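Local coordinates for protein short chain dehydrogenase (Rhodopseudomonas palustris, PDB 3H7A) that probably catalyses NAD(P)-dependent oxidation or reduction of a still undefined substrate, as a member of the short-chain dehydrogenase/reductase family, at residues G161-A164 and V165-M169. Residues are numbered along the deposited sequence; the frame is centred on the assembly and turned at random.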
loop_
_atom_site.group_PDB
_atom_site.type_symbol
_atom_site.label_atom_id
_atom_site.label_comp_id
_atom_site.label_asym_id
_atom_site.label_seq_id
_atom_site.Cartn_x
_atom_site.Cartn_y
_atom_site.Cartn_z
ATOM N N GLY B 161 0.343 11.855 -9.070
ATOM C CA GLY B 161 -0.689 12.882 -9.259
ATOM C C GLY B 161 -1.829 12.377 -10.125
ATOM O O GLY B 161 -2.999 12.578 -9.792
ATOM N N LEU B 162 -1.495 11.705 -11.231
ATOM C CA LEU B 162 -2.528 11.094 -12.092
ATOM C C LEU B 162 -3.355 10.007 -11.351
ATOM O O LEU B 162 -4.591 9.907 -11.503
ATOM C CB LEU B 162 -1.888 10.505 -13.376
ATOM C CG LEU B 162 -2.912 10.014 -14.413
ATOM C CD1 LEU B 162 -3.670 11.191 -14.982
ATOM C CD2 LEU B 162 -2.240 9.206 -15.531
ATOM N N ARG B 163 -2.669 9.188 -10.554
ATOM C CA ARG B 163 -3.318 8.130 -9.779
ATOM C C ARG B 163 -4.339 8.721 -8.808
ATOM O O ARG B 163 -5.471 8.243 -8.727
ATOM C CB ARG B 163 -2.262 7.313 -9.022
ATOM C CG ARG B 163 -2.830 6.122 -8.290
ATOM C CD ARG B 163 -1.707 5.314 -7.678
ATOM N NE ARG B 163 -2.251 4.086 -7.108
ATOM C CZ ARG B 163 -2.263 3.803 -5.813
ATOM N NH1 ARG B 163 -1.753 4.660 -4.935
ATOM N NH2 ARG B 163 -2.779 2.653 -5.401
ATOM N N ALA B 164 -3.961 9.782 -8.097
ATOM C CA ALA B 164 -4.939 10.465 -7.221
ATOM C C ALA B 164 -6.166 10.990 -7.953
ATOM O O ALA B 164 -7.289 10.938 -7.415
ATOM C CB ALA B 164 -4.290 11.585 -6.519
ATOM N N VAL B 165 -5.953 11.533 -9.149
ATOM C CA VAL B 165 -7.045 12.101 -9.938
ATOM C C VAL B 165 -8.006 10.964 -10.259
ATOM O O VAL B 165 -9.212 11.083 -10.027
ATOM C CB VAL B 165 -6.519 12.836 -11.217
ATOM C CG1 VAL B 165 -7.630 13.075 -12.238
ATOM C CG2 VAL B 165 -5.865 14.163 -10.853
ATOM N N ALA B 166 -7.449 9.850 -10.740
ATOM C CA ALA B 166 -8.209 8.628 -11.018
ATOM C C ALA B 166 -8.982 8.124 -9.796
ATOM O O ALA B 166 -10.176 7.882 -9.904
ATOM C CB ALA B 166 -7.301 7.537 -11.587
ATOM N N GLN B 167 -8.323 8.026 -8.632
ATOM C CA GLN B 167 -8.974 7.575 -7.395
ATOM C C GLN B 167 -10.149 8.458 -7.027
ATOM O O GLN B 167 -11.242 7.953 -6.767
ATOM C CB GLN B 167 -7.991 7.540 -6.224
ATOM C CG GLN B 167 -6.957 6.441 -6.297
ATOM C CD GLN B 167 -6.261 6.245 -4.971
ATOM O OE1 GLN B 167 -6.552 6.954 -3.998
ATOM N NE2 GLN B 167 -5.336 5.299 -4.920
ATOM N N SER B 168 -9.922 9.770 -7.026
ATOM C CA SER B 168 -10.953 10.750 -6.695
ATOM C C SER B 168 -12.116 10.755 -7.679
ATOM O O SER B 168 -13.279 10.961 -7.295
ATOM C CB SER B 168 -10.337 12.139 -6.648
ATOM O OG SER B 168 -9.469 12.251 -5.538
ATOM N N MET B 169 -11.800 10.547 -8.952
ATOM C CA MET B 169 -12.845 10.514 -9.963
ATOM C C MET B 169 -13.648 9.246 -9.752
ATOM O O MET B 169 -14.870 9.267 -9.835
ATOM C CB MET B 169 -12.262 10.586 -11.378
ATOM C CG MET B 169 -11.797 12.007 -11.815
ATOM S SD MET B 169 -11.189 12.137 -13.512
ATOM C CE MET B 169 -12.578 11.431 -14.395
#
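R163 and Q167 meet one turn apart on helix 153-173, which links strands 135-142 and 178-185 in a beta-alpha-beta unit of the Rossmann fold. The Q167 amide nitrogen, NE2, sits over the centre of one face of the R163 guanidinium, 3.5 Å from CZ, with the two planes turned 69° apart. R163 reaches this position by extension: CG lies anti to the backbone N (chi1 -175°) and the chain stays straight to NE, which forms a salt bridge with E237. Arginine suits the place because its flat head can offer NE to a carboxylate while the amide nitrogen of Q167 sits over one face. A leucine here would probably leave E237 without its charged mate and Q167 NE2 without the flat group beneath it. On Q167, CG stands anti to the carbonyl carbon and packs 3.4 Å from R163 O, while OE1 accepts a hydrogen bond from G148 N of the second subunit. The side chains of L162 and A166 rest on F139 of strand 135-142, where their apolar surfaces suit the buried face of the helix. A164, small enough to pack against F160 of the second subunit, and S168, whose OG hydrogen-bonds to G149 O of that subunit, suit the interface. Backbone bonds bind successive turns, among them Q167 N to R163 O at 2.9 Å. S168 N likewise donates to A164 O over 2.9 Å.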